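Local coordinates for RidA family protein (Mycobacterium tuberculosis, PDB 3I7T) that is of unknown function but, as a trimeric member of the YjgF/YER057c/UK114 (RidA) family, may act on small reactive metabolites, at residues G33-G38 and L111-A116; R70-D75 and V100-L105. All blocks are in the same frame, centred on the assembly; numbering follows the deposited sequence.

Contact 1 (G33-G38 and L111-A116); sequences GTTGSG and LVEIEA
Thr34 and Ile114 form an antiparallel hydrogen-bonded pair. Thr34 N gives its hydrogen to Ile114 O at 2.7 Å, a bent bond of 142° whose donor lies above the carbonyl plane. The return bond, from Ile114 N to Thr34 O at 2.8 Å, is straighter. Further along, a water links Gly36 and Val112: it accepts from Gly36 N and donates to Val112 O.

Glu113 reaches across the strand pair with its whole side chain. Its CG stands opposite the backbone N (chi1 179°) and the chain runs on extended, which lays it along the backbone of Gly33 and Thr34 and at a slant across the side chain of Thr35. CG passes Thr34 N at 3.5 Å, and the carboxylate ends beside Gly33, with Glu113 OE2 3.3 Å from Gly33 CA. The other oxygen, Glu113 OE1, meets the methyl Thr35 CG2 at 3.5 Å. Thr35 has OG1 between its backbone N and carbonyl carbon (chi1 60°), and CG2 is the branch turned to Glu113; it also touches Val112 O at 3.6 Å. Glu115 brings its CG to 3.7 Å from Gly33 CA. Its carboxylate is engaged elsewhere, most strongly by Ser98 of the second subunit. Thr34 OG1 bonds to Arg21 and to Ala32 O.

The contact joins neighbouring antiparallel strands 28-35 and 112-119 of the mixed sheet in this YjgF-like fold. Thr34 and Ile114 share one face and pack on Ile52 of helix 41-58, where Val112 also reaches Thr45. Glu113 and Thr35 lie on the other face, with Glu113 packing on Ser98 of the second subunit. Strand 66-73 borders 112-119 on its other edge.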
# COMPACT_ATOMS: atom_id res chain seq x y z
N GLY A 33 6.03 -4.23 6.30
CA GLY A 33 4.90 -4.82 7.02
C GLY A 33 5.46 -5.42 8.30
O GLY A 33 6.44 -6.17 8.28
N THR A 34 4.83 -5.08 9.43
CA THR A 34 5.32 -5.53 10.71
C THR A 34 4.26 -6.27 11.50
O THR A 34 3.17 -5.77 11.69
CB THR A 34 5.74 -4.33 11.56
OG1 THR A 34 6.68 -3.55 10.81
CG2 THR A 34 6.38 -4.81 12.87
N THR A 35 4.60 -7.46 11.99
CA THR A 35 3.68 -8.17 12.87
C THR A 35 4.19 -8.12 14.31
O THR A 35 5.29 -7.62 14.59
CB THR A 35 3.51 -9.63 12.44
OG1 THR A 35 4.78 -10.28 12.48
CG2 THR A 35 2.93 -9.72 11.04
N GLY A 36 3.38 -8.64 15.22
CA GLY A 36 3.72 -8.53 16.63
C GLY A 36 3.60 -9.83 17.38
O GLY A 36 2.82 -10.70 17.01
N SER A 37 4.40 -9.96 18.43
CA SER A 37 4.25 -11.05 19.38
C SER A 37 3.06 -10.76 20.29
O SER A 37 2.55 -9.64 20.33
CB SER A 37 5.53 -11.23 20.21
OG SER A 37 6.69 -11.25 19.38
N GLY A 38 2.61 -11.76 21.02
CA GLY A 38 1.44 -11.59 21.86
C GLY A 38 0.34 -12.55 21.46
O GLY A 38 0.27 -13.00 20.32
N LEU A 111 -2.26 -12.03 13.70
CA LEU A 111 -3.62 -11.53 13.58
C LEU A 111 -3.70 -10.14 12.98
O LEU A 111 -4.78 -9.66 12.61
CB LEU A 111 -4.26 -11.49 14.96
CG LEU A 111 -4.31 -12.84 15.66
CD1 LEU A 111 -4.90 -12.67 17.06
CD2 LEU A 111 -5.11 -13.86 14.84
N VAL A 112 -2.55 -9.49 12.89
CA VAL A 112 -2.47 -8.10 12.45
C VAL A 112 -1.08 -7.83 11.90
O VAL A 112 -0.08 -8.32 12.42
CB VAL A 112 -2.85 -7.09 13.58
CG1 VAL A 112 -1.97 -7.26 14.80
CG2 VAL A 112 -2.75 -5.66 13.07
N GLU A 113 -1.01 -7.09 10.79
CA GLU A 113 0.26 -6.61 10.27
C GLU A 113 0.14 -5.12 9.95
O GLU A 113 -0.88 -4.68 9.42
CB GLU A 113 0.67 -7.40 9.04
CG GLU A 113 1.99 -6.94 8.40
CD GLU A 113 2.57 -8.00 7.48
OE1 GLU A 113 2.19 -9.18 7.63
OE2 GLU A 113 3.39 -7.67 6.60
N ILE A 114 1.17 -4.34 10.27
CA ILE A 114 1.13 -2.90 10.05
C ILE A 114 2.32 -2.40 9.25
O ILE A 114 3.47 -2.74 9.55
CB ILE A 114 1.05 -2.16 11.41
CG1 ILE A 114 -0.11 -2.76 12.22
CG2 ILE A 114 0.95 -0.63 11.21
CD1 ILE A 114 -0.32 -2.16 13.60
N GLU A 115 2.05 -1.60 8.22
CA GLU A 115 3.08 -0.86 7.51
C GLU A 115 3.08 0.60 7.93
O GLU A 115 2.07 1.11 8.44
CB GLU A 115 2.80 -0.90 6.01
CG GLU A 115 2.81 -2.28 5.43
CD GLU A 115 2.35 -2.26 3.97
OE1 GLU A 115 1.87 -1.20 3.52
OE2 GLU A 115 2.48 -3.28 3.28
N ALA A 116 4.17 1.30 7.67
CA ALA A 116 4.18 2.73 7.92
C ALA A 116 5.06 3.47 6.91
O ALA A 116 6.08 2.93 6.45
CB ALA A 116 4.65 3.01 9.34
O HOH W 1 1.00 -9.88 14.29

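Contact 2 (R70-D75 and V100-L105); sequences RIYVTD and VEVTAL
Tyr72 and Val100 lie side by side on one face of the sheet and point the same way. Tyr72 CD1 meets the methyl Val100 CG2 at 3.8 Å. The same ring atom touches Val102 CG1 at 3.9 Å, and both methyls approach the ring obliquely. Leu105 CD2 closes on Tyr72 CB at 4.1 Å, while its CG meets Thr74 CG2. Tyr72 OH makes a weak hydrogen bond to Glu115 OE2.

Strands 66-73 and 99-101 run parallel and, with helix 79-90 between them in sequence, make a beta-alpha-beta unit. Three backbone bonds join them: Val100 N to Ile71 O, Val73 N to Val100 O, and Val102 N to Val73 O. The last lies just past the strand end at Glu101.

On the opposite face, Glu101 has CG anti to the backbone N (chi1 -167°), which carries the chain across Val73 O and Thr74 O toward Asp75. The two acidic side chains point the same way with carboxylate planes 86° apart, Asp75 OD1 lying 4.0 Å from Glu101 OE1. Ile76 N bonds to Glu101 OE1 and Ser77 OG to Asp75 OD1, which probably eases the repulsion. Thr103 of the third subunit holds Glu101 OE2.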
# COMPACT_ATOMS: atom_id res chain seq x y z
N ARG A 70 -0.87 1.40 7.43
CA ARG A 70 -1.79 0.52 6.71
C ARG A 70 -1.85 -0.73 7.54
O ARG A 70 -0.80 -1.27 7.91
CB ARG A 70 -1.28 0.21 5.31
CG ARG A 70 -2.21 -0.68 4.49
CD ARG A 70 -1.75 -0.79 3.01
NE ARG A 70 -1.92 0.47 2.30
CZ ARG A 70 -0.92 1.30 1.97
NH1 ARG A 70 -1.19 2.42 1.33
NH2 ARG A 70 0.33 1.00 2.27
N ILE A 71 -3.07 -1.15 7.86
CA ILE A 71 -3.31 -2.24 8.80
C ILE A 71 -4.05 -3.39 8.13
O ILE A 71 -5.16 -3.21 7.63
CB ILE A 71 -4.14 -1.74 10.01
CG1 ILE A 71 -3.46 -0.53 10.67
CG2 ILE A 71 -4.38 -2.88 11.02
CD1 ILE A 71 -4.32 0.13 11.71
N TYR A 72 -3.43 -4.57 8.12
CA TYR A 72 -4.08 -5.80 7.70
C TYR A 72 -4.47 -6.61 8.91
O TYR A 72 -3.62 -6.90 9.76
CB TYR A 72 -3.13 -6.64 6.84
CG TYR A 72 -2.47 -5.87 5.72
CD1 TYR A 72 -3.15 -5.65 4.53
CD2 TYR A 72 -1.18 -5.37 5.85
CE1 TYR A 72 -2.57 -4.94 3.48
CE2 TYR A 72 -0.59 -4.66 4.80
CZ TYR A 72 -1.29 -4.45 3.63
OH TYR A 72 -0.72 -3.75 2.58
N VAL A 73 -5.73 -7.02 8.98
CA VAL A 73 -6.20 -7.85 10.07
C VAL A 73 -6.85 -9.12 9.54
O VAL A 73 -7.38 -9.15 8.41
CB VAL A 73 -7.18 -7.10 10.98
CG1 VAL A 73 -6.45 -6.02 11.75
CG2 VAL A 73 -8.36 -6.52 10.16
N THR A 74 -6.83 -10.18 10.34
CA THR A 74 -7.48 -11.40 9.90
C THR A 74 -8.96 -11.41 10.30
O THR A 74 -9.74 -12.20 9.77
CB THR A 74 -6.74 -12.70 10.37
OG1 THR A 74 -6.65 -12.74 11.80
CG2 THR A 74 -5.35 -12.77 9.74
N ASP A 75 -9.36 -10.54 11.22
CA ASP A 75 -10.77 -10.43 11.58
C ASP A 75 -11.15 -8.98 11.81
O ASP A 75 -10.93 -8.44 12.90
CB ASP A 75 -11.08 -11.24 12.83
CG ASP A 75 -12.54 -11.17 13.21
OD1 ASP A 75 -13.26 -10.32 12.63
OD2 ASP A 75 -12.98 -11.96 14.08
N VAL A 100 -7.86 -3.27 6.35
CA VAL A 100 -8.62 -4.24 5.57
C VAL A 100 -8.40 -5.65 6.08
O VAL A 100 -7.36 -5.98 6.63
CB VAL A 100 -8.26 -4.24 4.08
CG1 VAL A 100 -8.61 -2.90 3.44
CG2 VAL A 100 -6.79 -4.62 3.89
N GLU A 101 -9.39 -6.49 5.85
CA GLU A 101 -9.26 -7.85 6.28
C GLU A 101 -8.63 -8.70 5.19
O GLU A 101 -9.02 -8.62 4.02
CB GLU A 101 -10.63 -8.40 6.64
CG GLU A 101 -10.58 -9.69 7.37
CD GLU A 101 -11.96 -10.11 7.79
OE1 GLU A 101 -12.50 -9.52 8.75
OE2 GLU A 101 -12.51 -11.01 7.14
N VAL A 102 -7.64 -9.50 5.56
CA VAL A 102 -7.03 -10.46 4.63
C VAL A 102 -7.33 -11.90 5.04
O VAL A 102 -7.65 -12.16 6.20
CB VAL A 102 -5.51 -10.23 4.49
CG1 VAL A 102 -5.24 -8.89 3.82
CG2 VAL A 102 -4.82 -10.31 5.85
N THR A 103 -7.21 -12.84 4.11
CA THR A 103 -7.46 -14.23 4.47
C THR A 103 -6.42 -14.77 5.44
O THR A 103 -6.77 -15.48 6.38
CB THR A 103 -7.59 -15.17 3.24
OG1 THR A 103 -6.50 -14.94 2.33
CG2 THR A 103 -8.90 -14.93 2.52
N ALA A 104 -5.15 -14.41 5.24
CA ALA A 104 -4.07 -14.89 6.09
C ALA A 104 -2.87 -13.94 6.13
O ALA A 104 -2.65 -13.19 5.19
CB ALA A 104 -3.61 -16.29 5.64
N LEU A 105 -2.11 -13.98 7.23
CA LEU A 105 -0.78 -13.38 7.27
C LEU A 105 0.25 -14.51 7.17
O LEU A 105 -0.12 -15.68 7.03
CB LEU A 105 -0.59 -12.52 8.53
CG LEU A 105 -1.62 -11.39 8.68
CD1 LEU A 105 -1.65 -10.80 10.09
CD2 LEU A 105 -1.43 -10.29 7.63
O HOH W 2 -9.46 -14.06 7.62

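Contacts 1 and 2 share one sheet, with their centres about 10 Å apart. Strand 112-119 lies next to strand 66-73, so the order runs 28-35, 112-119, 66-73, 99-101. The two contacts touch directly. Glu113 N lies 2.8 Å from Tyr72 O, a probable hydrogen bond, and Glu115 OE1 forms a 3.0 Å salt bridge with Arg70 NH2. Leu105 CD1 packs 3.2 Å from Val112 N. In sequence, both segments of contact 2 fall between those of contact 1. Both contacts reach the second subunit, and Arg70 and Glu115 pair between chains as well as within one. In RidA relatives the clefts between subunits form the active sites; whether this protein uses the same clefts is not established.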